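Local coordinates for protein lectin 2 (Agrocybe aegerita, PDB 4TQM) that binds N-acetylglucosamine-bearing glycans at sites around a beta-propeller, probably recognising terminal GlcNAc on glycoconjugates, at residues L267-F272 with G315-A320; V306-N311 with K321-D326; G226-F231 with C246-C251; F286-T291 with G349-I354. The protein carries 1 engineered substitution. All coordinates share one frame; numbering follows the deposited sequence.

The four contacts run across three successive four-stranded blades of the propeller. Contacts 2 and 3 each lie within one blade. Contact 2 is an outer-edge hairpin held by backbone bonds, while contact 3 joins the start of an inner strand to a sugar-binding loop. Contacts 1 and 4 join neighbouring blades. Contact 1 lies far from the chain centre yet is mostly buried, and it relies on apolar side chains and waters. Contact 4 is nearest that centre and combines one direct backbone bond with alanine and leucine side chains. Contacts 2 and 4 share a blade and touch through Val308 and Leu290. Contacts 1, 2 and 3 all reach a bound N-acetylglucosamine; contact 4 has none.

Contact 1. Residues L267-F272 with G315-A320; sequences LVINDF and GTFQSA. With NAG (2-acetamido-2-deoxy-beta-D-glucopyranose), chain F.
Val268 and Ile269 pack together against one side of Phe317. The end of Ile269 lies over one face of the Phe317 ring, with CD1 4.1 Å from the ring centroid, a CH-pi contact. Ile269 CG1 presses on Phe317 CB at 3.5 Å. Because CG1 is anti to the carbonyl carbon (chi1 -59°), the chain can swing down onto the ring. Val268 meets the same ring obliquely, its CG2 lying 3.6 Å from Phe317 CD2. Both side chains come from the same side of the ring.

Ala320 makes the second bump. Its CB fits into a hollow formed by the Phe272 ring and the CB of Asp271. Ala320 CB comes to 3.5 Å from Phe272 CE2, and Ile269 CG2 closes one side more loosely.

No direct hydrogen bond crosses the contact; two waters do that work. One donates to Val268 O and accepts from Phe317 N. The other donates to both Val268 O and Phe317 O. Val268 O is thus gripped twice.

Asp271 turns its carboxylate to a bound N-acetylglucosamine. The sugar O3 donates to Asp271 OD1 at 2.6 Å, and O4 donates to Asp271 OD2 at 2.8 Å. Phe272 N also binds Asp271 OD1, on its anti side, which helps hold the group in place. Trp278, Lys276 and Asn303 complete the site. Val268 and Ile269 both face Cys251 as a classic beta bulge at the end of the outer strand. This is a blade-to-blade junction of the beta-propeller, with a sugar bound beside it.

Contact 2. Residues V306-N311 with K321-D326; sequences VYVALN and KLVLKD. With NAG (2-acetamido-2-deoxy-beta-D-glucopyranose), chain G.
Val306 has the most surface buried here, packed against Val323 and Leu324. Its CG1 lies 3.9 Å from Val323 CG2, and its CB sits over Leu324 CB. Its other methyl, CG2, approaches Asp326 O. The carbonyl of Val306 takes two donors. Val323 N reaches Val306 O nearly along the C=O axis at 2.7 Å, while Leu324 N meets it in the carbonyl plane, on a lone pair, at 3.1 Å. This double grip marks a classic beta bulge, with Val323 and Leu324 both opposite Val306. Val306 N returns a bond to Leu324 O.

Lys321 is next in buried surface. It exchanges backbone bonds with Val308: Val308 N donates to Lys321 O at 2.9 Å, and Lys321 N donates to Val308 O from above the carbonyl plane. Its CG stands between the backbone N and the carbonyl carbon (chi1 67°), and the chain bends at its last torsion. NZ is thereby turned back along the partner strand. Lys321 NZ donates to a water at 3.1 Å that also accepts from Leu310 N and donates to Val308 O. Leu310 CD2 lies beside NZ.

Val308 packs its CG2 on Val323 CG2 at 3.8 Å, the two side chains crossing at about a right angle. On the other face of the sheet Leu322 CD1 lies over the Tyr307 ring, 4.2 Å from its centroid and offset toward the rim.

Beyond the bulge, Asp326 accepts from O3 and O4 of a bound N-acetylglucosamine. Backbone bonds fix the hairpin; the bulge is followed by an inverse gamma turn at Lys325, then Asp326, which probably helps set the carboxylate's position.

Contact 3. Residues G226-F231 with C246-C251; sequences GDHPRF and CGKAGC. With NAG (2-acetamido-2-deoxy-beta-D-glucopyranose), chain E; GAL (beta-D-galactopyranose), chain B.
Cys246 N donates to Pro229 O in a nearly straight bond of 2.9 Å (angle at H 164°), and the alpha carbon of His228 meets Cys246 O in a CA-H...O contact at 3.2 Å. A water lies between Asp227 O and Cys246 O. Within 246-251 the chain folds back on itself, with Gly247 N bonded to Gly250 O.

Cys246 uses both atoms of its side chain. CB packs on Pro229 CG at 3.9 Å. SG stands anti to the carbonyl carbon (chi1 -55°) and reaches the edge of the Phe231 ring, 4.0 Å from CE2. This is a sulfur-aromatic contact made near the ring plane. Arg285, from the next blade, packs against both Pro229 and Cys246.

These pieces belong to one propeller blade: its innermost strand, 230-233, and the loop joining its second and third strands, 242-246 and 251-254. That loop turns toward a sugar site. The site lies at the connection from the preceding blade, whose Asn215, Gly221 and Trp223 also bind the N-acetylglucosamine.

The His228 ring stands between Asp227 CB, over one face, and the acetamide methyl C8 of that sugar, over the opposite face. Its ND1 is hydrogen-bonded to Lys224 N, which helps fix the ring's rotation. Lys248 CG lies obliquely to the ring, 3.7 Å from His228 NE2.

Lys248 N gives an almost straight bond to the acetamide O7, at 2.9 Å and 169°. Gly247 has no side chain, and its CA lies 3.4 Å from the same oxygen. The Lys248 chain is extended beyond CG and runs alongside the linked galactose, where NZ makes a weak bond to O2. Ala249 CB approaches O4 of that galactose.

Contact 4. Residues F286-T291 with G349-I354; sequences FIADLT and GCADII
Asp289 O accepts from Ala351 N at 2.8 Å, the one direct hydrogen bond across the contact. The bond is nearly straight (169°), with the donor tilted 20° from the carbonyl plane. Cys350 adds a longer CA-H...O contact to the same oxygen.

The carboxylate of Asp289 holds its own turn. OD1 accepts from Thr291 N, two residues on, at 3.2 Å, which makes an Asx turn. The N-H comes from above the carboxylate plane. OD1 also takes Gly292 N, and OD2 takes Gly294 N. A water joins OD2 to Gly349 O.

Below this polar edge the packing is apolar. Ala288 CB meets Ala351 CB at 3.8 Å. Leu290 CD2 lies 3.7 Å from Ala351 CB and also close to Ala351 O. The leucine's CB points away, but CG is anti to the carbonyl carbon (chi1 -69°), and CD2 comes back to the alanine. Cys350 SG rests against the backbone of Thr291.

The contact joins two adjacent propeller blades. Inner strand 285-288 and the residues after it meet the segment that leads into strand 352-356. Val342 of strand 339-343 touches both Ala288 and Ala351, while Leu290 reaches Val299 and Val308 of its own blade.

Contact 1. Residues L267-F272 with G315-A320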
# COMPACT_ATOMS: atom_id res chain seq x y z
N LEU A 267 -15.16 -15.67 11.32
CA LEU A 267 -14.94 -14.57 12.25
C LEU A 267 -13.85 -14.94 13.24
O LEU A 267 -14.03 -15.82 14.09
CB LEU A 267 -16.24 -14.22 12.99
CG LEU A 267 -16.20 -13.04 13.97
CD1 LEU A 267 -15.86 -11.76 13.24
CD2 LEU A 267 -17.53 -12.90 14.68
N VAL A 268 -12.70 -14.26 13.15
CA VAL A 268 -11.53 -14.63 13.93
C VAL A 268 -11.21 -13.66 15.07
O VAL A 268 -10.54 -14.03 16.04
CB VAL A 268 -10.29 -14.76 13.03
CG1 VAL A 268 -10.47 -15.89 12.03
CG2 VAL A 268 -10.03 -13.45 12.30
N ILE A 269 -11.68 -12.42 14.94
CA ILE A 269 -11.47 -11.40 15.96
C ILE A 269 -12.77 -10.65 16.19
O ILE A 269 -13.36 -10.13 15.24
CB ILE A 269 -10.41 -10.38 15.53
CG1 ILE A 269 -9.07 -11.08 15.26
CG2 ILE A 269 -10.25 -9.30 16.59
CD1 ILE A 269 -8.10 -10.25 14.46
N ASN A 270 -13.21 -10.60 17.44
CA ASN A 270 -14.45 -9.89 17.77
C ASN A 270 -14.19 -8.41 18.06
O ASN A 270 -14.63 -7.89 19.08
CB ASN A 270 -15.16 -10.56 18.94
CG ASN A 270 -15.50 -12.01 18.66
OD1 ASN A 270 -16.49 -12.30 17.99
ND2 ASN A 270 -14.68 -12.92 19.16
N ASP A 271 -13.48 -7.75 17.16
CA ASP A 271 -13.12 -6.35 17.33
C ASP A 271 -12.67 -5.75 16.00
O ASP A 271 -12.69 -6.43 14.97
CB ASP A 271 -12.02 -6.22 18.38
CG ASP A 271 -12.15 -4.96 19.21
OD1 ASP A 271 -12.57 -3.92 18.67
OD2 ASP A 271 -11.82 -5.01 20.42
N PHE A 272 -12.28 -4.48 16.05
CA PHE A 272 -11.82 -3.72 14.87
C PHE A 272 -12.93 -3.41 13.86
O PHE A 272 -12.65 -2.96 12.75
CB PHE A 272 -10.65 -4.41 14.16
CG PHE A 272 -9.40 -4.51 15.00
CD1 PHE A 272 -8.66 -3.38 15.29
CD2 PHE A 272 -8.97 -5.74 15.47
CE1 PHE A 272 -7.50 -3.47 16.05
CE2 PHE A 272 -7.81 -5.83 16.22
CZ PHE A 272 -7.08 -4.70 16.51
N GLY A 315 -3.61 -18.39 11.01
CA GLY A 315 -4.76 -17.65 10.54
C GLY A 315 -5.85 -17.54 11.59
O GLY A 315 -6.93 -17.00 11.32
N THR A 316 -5.58 -18.05 12.78
CA THR A 316 -6.44 -17.82 13.94
C THR A 316 -5.78 -16.76 14.81
O THR A 316 -4.55 -16.64 14.83
CB THR A 316 -6.69 -19.10 14.76
OG1 THR A 316 -5.47 -19.56 15.34
CG2 THR A 316 -7.29 -20.19 13.88
N PHE A 317 -6.59 -15.99 15.53
CA PHE A 317 -6.09 -14.82 16.25
C PHE A 317 -6.46 -14.80 17.72
O PHE A 317 -7.49 -15.34 18.13
CB PHE A 317 -6.60 -13.54 15.58
CG PHE A 317 -6.00 -13.27 14.23
CD1 PHE A 317 -4.86 -12.48 14.11
CD2 PHE A 317 -6.56 -13.81 13.08
CE1 PHE A 317 -4.30 -12.23 12.87
CE2 PHE A 317 -6.00 -13.56 11.84
CZ PHE A 317 -4.87 -12.77 11.73
N GLN A 318 -5.61 -14.17 18.53
CA GLN A 318 -5.96 -13.89 19.91
C GLN A 318 -6.75 -12.59 19.96
O GLN A 318 -6.76 -11.83 18.99
CB GLN A 318 -4.71 -13.82 20.79
CG GLN A 318 -4.21 -15.19 21.22
CD GLN A 318 -5.30 -16.03 21.85
OE1 GLN A 318 -5.89 -16.90 21.20
NE2 GLN A 318 -5.59 -15.77 23.12
N SER A 319 -7.42 -12.34 21.08
CA SER A 319 -8.29 -11.17 21.19
C SER A 319 -7.48 -9.87 21.14
O SER A 319 -6.32 -9.84 21.55
CB SER A 319 -9.12 -11.23 22.47
OG SER A 319 -8.29 -11.31 23.62
N ALA A 320 -8.11 -8.82 20.63
CA ALA A 320 -7.46 -7.52 20.51
C ALA A 320 -7.29 -6.85 21.87
O ALA A 320 -8.15 -6.98 22.75
CB ALA A 320 -8.27 -6.62 19.59
C1 NAG F . -13.22 1.00 22.29
C2 NAG F . -12.57 0.42 21.04
C3 NAG F . -12.85 -1.07 20.94
C4 NAG F . -12.42 -1.76 22.23
C5 NAG F . -13.03 -1.07 23.45
C6 NAG F . -12.47 -1.70 24.72
C7 NAG F . -12.19 1.96 19.22
C8 NAG F . -12.60 2.42 17.85
N2 NAG F . -13.01 1.12 19.85
O3 NAG F . -12.14 -1.62 19.85
O4 NAG F . -12.80 -3.12 22.22
O5 NAG F . -12.76 0.32 23.44
O6 NAG F . -13.07 -1.10 25.85
O7 NAG F . -11.14 2.37 19.72
O HOH W 1 -9.24 -16.75 15.92
O HOH W 2 -9.92 -13.97 18.78

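Contact 2. Residues V306-N311 with K321-D326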
# COMPACT_ATOMS: atom_id res chain seq x y z
N VAL A 306 -3.37 2.49 20.16
CA VAL A 306 -3.08 1.35 19.31
C VAL A 306 -3.48 0.03 19.95
O VAL A 306 -3.00 -0.33 21.05
CB VAL A 306 -1.59 1.31 18.94
CG1 VAL A 306 -1.32 0.20 17.93
CG2 VAL A 306 -1.14 2.65 18.39
N TYR A 307 -4.36 -0.68 19.24
CA TYR A 307 -4.84 -2.01 19.60
C TYR A 307 -4.25 -3.04 18.65
O TYR A 307 -4.09 -2.78 17.46
CB TYR A 307 -6.36 -2.08 19.49
CG TYR A 307 -7.12 -1.25 20.49
CD1 TYR A 307 -7.67 -1.83 21.63
CD2 TYR A 307 -7.31 0.11 20.29
CE1 TYR A 307 -8.37 -1.07 22.55
CE2 TYR A 307 -8.01 0.87 21.20
CZ TYR A 307 -8.54 0.28 22.33
OH TYR A 307 -9.23 1.05 23.23
N VAL A 308 -3.94 -4.22 19.18
CA VAL A 308 -3.34 -5.27 18.38
C VAL A 308 -3.97 -6.63 18.65
O VAL A 308 -4.22 -6.98 19.81
CB VAL A 308 -1.81 -5.34 18.63
CG1 VAL A 308 -1.25 -6.66 18.14
CG2 VAL A 308 -1.10 -4.17 17.96
N ALA A 309 -4.23 -7.38 17.59
CA ALA A 309 -4.59 -8.78 17.72
C ALA A 309 -3.52 -9.64 17.04
O ALA A 309 -3.30 -9.53 15.82
CB ALA A 309 -5.96 -9.05 17.13
N LEU A 310 -2.86 -10.49 17.83
CA LEU A 310 -1.77 -11.33 17.35
C LEU A 310 -2.25 -12.59 16.64
O LEU A 310 -3.18 -13.26 17.10
CB LEU A 310 -0.83 -11.73 18.49
CG LEU A 310 0.25 -10.76 18.96
CD1 LEU A 310 0.66 -9.81 17.85
CD2 LEU A 310 -0.21 -9.99 20.18
N ASN A 311 -1.60 -12.91 15.53
CA ASN A 311 -1.84 -14.15 14.81
C ASN A 311 -1.24 -15.32 15.58
O ASN A 311 -0.10 -15.24 16.04
CB ASN A 311 -1.20 -14.06 13.42
CG ASN A 311 -1.69 -15.15 12.47
OD1 ASN A 311 -1.84 -16.31 12.85
ND2 ASN A 311 -1.93 -14.77 11.22
N LYS A 321 -6.18 -6.14 22.05
CA LYS A 321 -5.89 -5.47 23.31
C LYS A 321 -5.15 -4.17 23.05
O LYS A 321 -4.42 -4.04 22.06
CB LYS A 321 -5.04 -6.38 24.20
CG LYS A 321 -3.65 -6.63 23.67
CD LYS A 321 -2.94 -7.75 24.41
CE LYS A 321 -1.57 -8.00 23.79
NZ LYS A 321 -1.65 -8.02 22.30
N LEU A 322 -5.34 -3.20 23.94
CA LEU A 322 -4.64 -1.93 23.84
C LEU A 322 -3.16 -2.14 24.12
O LEU A 322 -2.80 -2.65 25.18
CB LEU A 322 -5.23 -0.92 24.83
CG LEU A 322 -4.59 0.47 24.92
CD1 LEU A 322 -4.74 1.23 23.61
CD2 LEU A 322 -5.19 1.26 26.07
N VAL A 323 -2.31 -1.77 23.17
CA VAL A 323 -0.87 -1.92 23.36
C VAL A 323 -0.15 -0.58 23.45
O VAL A 323 0.98 -0.52 23.94
CB VAL A 323 -0.21 -2.78 22.26
CG1 VAL A 323 -0.94 -4.11 22.11
CG2 VAL A 323 -0.17 -2.02 20.94
N LEU A 324 -0.78 0.49 22.98
CA LEU A 324 -0.14 1.80 23.11
C LEU A 324 -1.11 2.96 23.34
O LEU A 324 -2.09 3.10 22.62
CB LEU A 324 0.77 2.08 21.91
CG LEU A 324 1.55 3.40 21.92
CD1 LEU A 324 2.40 3.53 23.17
CD2 LEU A 324 2.41 3.52 20.67
N LYS A 325 -0.83 3.79 24.33
CA LYS A 325 -1.69 4.94 24.60
C LYS A 325 -1.25 6.17 23.80
O LYS A 325 -0.99 7.23 24.37
CB LYS A 325 -1.76 5.25 26.09
CG LYS A 325 -2.53 4.20 26.88
CD LYS A 325 -2.69 4.59 28.34
CE LYS A 325 -3.53 3.56 29.09
NZ LYS A 325 -3.74 3.94 30.52
N ASP A 326 -1.19 6.01 22.48
CA ASP A 326 -0.84 7.09 21.58
C ASP A 326 -1.25 6.73 20.15
O ASP A 326 -1.68 5.60 19.90
CB ASP A 326 0.66 7.40 21.65
CG ASP A 326 0.97 8.86 21.35
OD1 ASP A 326 0.18 9.49 20.61
OD2 ASP A 326 1.99 9.36 21.85
C1 NAG G . 0.48 15.47 19.95
C2 NAG G . 0.62 14.16 19.19
C3 NAG G . 0.71 13.00 20.17
C4 NAG G . 1.84 13.26 21.16
C5 NAG G . 1.72 14.65 21.79
C6 NAG G . 2.92 14.95 22.68
C7 NAG G . -0.32 14.29 16.97
C8 NAG G . -1.53 14.22 16.10
N2 NAG G . -0.48 13.99 18.26
O3 NAG G . 0.97 11.80 19.48
O4 NAG G . 1.80 12.29 22.19
O5 NAG G . 1.60 15.64 20.79
O6 NAG G . 4.12 14.82 21.93
O7 NAG G . 0.77 14.63 16.50
O HOH W 3 -3.53 -9.94 20.85

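Contact 3. Residues G226-F231 with C246-C251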
# COMPACT_ATOMS: atom_id res chain seq x y z
N GLY A 226 -14.40 1.93 2.64
CA GLY A 226 -14.12 2.77 3.79
C GLY A 226 -14.61 2.17 5.10
O GLY A 226 -13.80 1.87 5.98
N ASP A 227 -15.92 2.00 5.21
CA ASP A 227 -16.54 1.48 6.43
C ASP A 227 -15.99 0.11 6.82
O ASP A 227 -15.76 -0.16 8.00
CB ASP A 227 -18.06 1.37 6.27
CG ASP A 227 -18.72 2.71 5.98
OD1 ASP A 227 -19.78 2.72 5.32
OD2 ASP A 227 -18.18 3.75 6.41
N HIS A 228 -15.79 -0.74 5.82
CA HIS A 228 -15.34 -2.11 6.05
C HIS A 228 -14.10 -2.42 5.22
O HIS A 228 -14.19 -3.05 4.16
CB HIS A 228 -16.46 -3.09 5.72
CG HIS A 228 -17.79 -2.70 6.30
ND1 HIS A 228 -18.89 -2.43 5.52
CD2 HIS A 228 -18.19 -2.54 7.59
CE1 HIS A 228 -19.92 -2.12 6.30
NE2 HIS A 228 -19.51 -2.18 7.56
N PRO A 229 -12.92 -1.99 5.70
CA PRO A 229 -11.69 -2.16 4.92
C PRO A 229 -11.33 -3.63 4.73
O PRO A 229 -11.53 -4.45 5.63
CB PRO A 229 -10.63 -1.46 5.78
CG PRO A 229 -11.19 -1.48 7.17
CD PRO A 229 -12.68 -1.36 7.01
N ARG A 230 -10.81 -3.97 3.55
CA ARG A 230 -10.36 -5.32 3.26
C ARG A 230 -8.89 -5.35 2.85
O ARG A 230 -8.36 -4.37 2.32
CB ARG A 230 -11.24 -5.98 2.20
CG ARG A 230 -12.57 -6.51 2.74
CD ARG A 230 -13.72 -6.17 1.80
NE ARG A 230 -14.01 -4.75 1.81
CZ ARG A 230 -14.79 -4.13 0.92
NH1 ARG A 230 -15.36 -4.82 -0.06
NH2 ARG A 230 -14.99 -2.83 1.01
N PHE A 231 -8.25 -6.49 3.10
CA PHE A 231 -6.80 -6.64 2.97
C PHE A 231 -6.44 -8.00 2.39
O PHE A 231 -7.11 -9.02 2.65
CB PHE A 231 -6.13 -6.55 4.34
CG PHE A 231 -6.47 -5.31 5.12
CD1 PHE A 231 -5.71 -4.16 5.00
CD2 PHE A 231 -7.55 -5.30 6.00
CE1 PHE A 231 -6.01 -3.02 5.72
CE2 PHE A 231 -7.86 -4.16 6.73
CZ PHE A 231 -7.09 -3.02 6.59
N CYS A 246 -12.23 -6.08 7.89
CA CYS A 246 -12.80 -5.61 9.14
C CYS A 246 -14.27 -5.28 8.90
O CYS A 246 -14.59 -4.19 8.42
CB CYS A 246 -12.05 -4.39 9.66
SG CYS A 246 -10.27 -4.64 9.86
N GLY A 247 -15.15 -6.23 9.21
CA GLY A 247 -16.57 -6.06 8.96
C GLY A 247 -17.29 -5.35 10.09
O GLY A 247 -16.74 -4.45 10.73
N LYS A 248 -18.54 -5.75 10.33
CA LYS A 248 -19.34 -5.15 11.38
C LYS A 248 -19.02 -5.72 12.76
O LYS A 248 -18.65 -4.98 13.67
CB LYS A 248 -20.84 -5.31 11.07
CG LYS A 248 -21.31 -4.46 9.91
CD LYS A 248 -22.70 -4.84 9.44
CE LYS A 248 -23.13 -3.99 8.26
NZ LYS A 248 -24.45 -4.41 7.72
N ALA A 249 -19.15 -7.04 12.91
CA ALA A 249 -18.95 -7.68 14.21
C ALA A 249 -17.49 -8.02 14.49
O ALA A 249 -17.16 -8.52 15.56
CB ALA A 249 -19.81 -8.94 14.32
N GLY A 250 -16.62 -7.74 13.53
CA GLY A 250 -15.20 -8.01 13.71
C GLY A 250 -14.49 -8.38 12.43
O GLY A 250 -14.97 -8.09 11.33
N CYS A 251 -13.32 -9.01 12.57
CA CYS A 251 -12.50 -9.36 11.42
C CYS A 251 -12.85 -10.74 10.89
O CYS A 251 -12.91 -11.71 11.64
CB CYS A 251 -11.02 -9.31 11.79
SG CYS A 251 -10.45 -7.69 12.34
C1 NAG E . -22.01 -10.23 8.01
C2 NAG E . -20.67 -10.03 7.32
C3 NAG E . -20.49 -11.08 6.23
C4 NAG E . -20.72 -12.48 6.78
C5 NAG E . -22.03 -12.57 7.55
C6 NAG E . -22.16 -13.92 8.25
C7 NAG E . -19.85 -7.73 7.36
C8 NAG E . -19.63 -6.48 6.58
N2 NAG E . -20.58 -8.69 6.78
O3 NAG E . -19.18 -11.00 5.70
O4 NAG E . -20.75 -13.42 5.72
O5 NAG E . -22.11 -11.55 8.52
O6 NAG E . -23.35 -13.96 9.01
O7 NAG E . -19.37 -7.84 8.49
C1 GAL B . -25.29 -8.34 10.90
C2 GAL B . -24.04 -8.19 10.04
C3 GAL B . -23.36 -9.54 9.82
C4 GAL B . -23.17 -10.24 11.16
C5 GAL B . -24.51 -10.31 11.90
C6 GAL B . -24.38 -11.03 13.24
O2 GAL B . -24.41 -7.64 8.79
O3 GAL B . -22.11 -9.36 9.17
O4 GAL B . -22.23 -9.54 11.94
O5 GAL B . -24.97 -9.00 12.11
O6 GAL B . -25.62 -10.99 13.91
O HOH W 4 -15.20 -1.92 10.06

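Contact 4. Residues F286-T291 with G349-I354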
# COMPACT_ATOMS: atom_id res chain seq x y z
N PHE A 286 -4.54 -1.81 9.77
CA PHE A 286 -3.47 -2.34 8.93
C PHE A 286 -3.18 -3.79 9.29
O PHE A 286 -3.43 -4.22 10.42
CB PHE A 286 -2.19 -1.52 9.10
CG PHE A 286 -2.35 -0.05 8.83
CD1 PHE A 286 -2.18 0.45 7.55
CD2 PHE A 286 -2.66 0.83 9.85
CE1 PHE A 286 -2.32 1.80 7.29
CE2 PHE A 286 -2.81 2.18 9.60
CZ PHE A 286 -2.64 2.67 8.32
N ILE A 287 -2.63 -4.53 8.33
CA ILE A 287 -2.10 -5.86 8.61
C ILE A 287 -0.58 -5.80 8.53
O ILE A 287 -0.03 -5.40 7.50
CB ILE A 287 -2.60 -6.90 7.59
CG1 ILE A 287 -4.13 -6.87 7.49
CG2 ILE A 287 -2.12 -8.29 7.97
CD1 ILE A 287 -4.83 -7.19 8.80
N ALA A 288 0.09 -6.17 9.61
CA ALA A 288 1.55 -6.18 9.63
C ALA A 288 2.09 -7.29 10.53
O ALA A 288 1.40 -7.77 11.43
CB ALA A 288 2.08 -4.82 10.08
N ASP A 289 3.33 -7.69 10.26
CA ASP A 289 3.98 -8.75 11.03
C ASP A 289 4.68 -8.15 12.24
O ASP A 289 5.73 -7.51 12.12
CB ASP A 289 4.98 -9.50 10.14
CG ASP A 289 5.67 -10.64 10.85
OD1 ASP A 289 5.25 -10.99 11.98
OD2 ASP A 289 6.62 -11.20 10.28
N LEU A 290 4.10 -8.37 13.42
CA LEU A 290 4.62 -7.78 14.65
C LEU A 290 5.57 -8.70 15.41
O LEU A 290 6.12 -8.30 16.44
CB LEU A 290 3.47 -7.36 15.56
CG LEU A 290 2.61 -6.18 15.11
CD1 LEU A 290 1.53 -5.91 16.13
CD2 LEU A 290 3.46 -4.95 14.90
N THR A 291 5.78 -9.92 14.92
CA THR A 291 6.57 -10.90 15.65
C THR A 291 7.71 -11.51 14.83
O THR A 291 8.51 -12.28 15.36
CB THR A 291 5.69 -12.06 16.16
OG1 THR A 291 5.02 -12.68 15.05
CG2 THR A 291 4.66 -11.55 17.15
N GLY A 349 12.32 -7.58 11.70
CA GLY A 349 11.17 -8.27 11.16
C GLY A 349 9.89 -8.04 11.94
O GLY A 349 8.84 -8.60 11.62
N CYS A 350 9.98 -7.22 12.99
CA CYS A 350 8.84 -6.92 13.83
C CYS A 350 8.40 -5.48 13.61
O CYS A 350 9.11 -4.54 14.00
CB CYS A 350 9.18 -7.16 15.30
SG CYS A 350 9.74 -8.84 15.66
N ALA A 351 7.24 -5.30 12.98
CA ALA A 351 6.77 -3.99 12.55
C ALA A 351 6.71 -2.96 13.67
O ALA A 351 6.21 -3.24 14.76
CB ALA A 351 5.41 -4.10 11.87
N ASP A 352 7.25 -1.77 13.40
CA ASP A 352 7.19 -0.67 14.34
C ASP A 352 6.12 0.32 13.90
O ASP A 352 5.53 0.16 12.83
CB ASP A 352 8.55 0.01 14.43
CG ASP A 352 9.67 -0.97 14.67
OD1 ASP A 352 9.81 -1.45 15.82
OD2 ASP A 352 10.41 -1.29 13.71
N ILE A 353 5.86 1.33 14.72
CA ILE A 353 4.84 2.32 14.39
C ILE A 353 5.46 3.69 14.13
O ILE A 353 6.29 4.16 14.92
CB ILE A 353 3.81 2.44 15.53
CG1 ILE A 353 3.11 1.10 15.76
CG2 ILE A 353 2.78 3.53 15.21
CD1 ILE A 353 2.22 1.08 16.99
N ILE A 354 5.07 4.32 13.03
CA ILE A 354 5.53 5.68 12.76
C ILE A 354 4.38 6.58 12.32
O ILE A 354 3.65 6.26 11.37
CB ILE A 354 6.70 5.72 11.74
CG1 ILE A 354 7.11 7.17 11.45
CG2 ILE A 354 6.33 4.99 10.46
CD1 ILE A 354 8.37 7.29 10.61
O HOH W 5 8.84 -10.24 9.56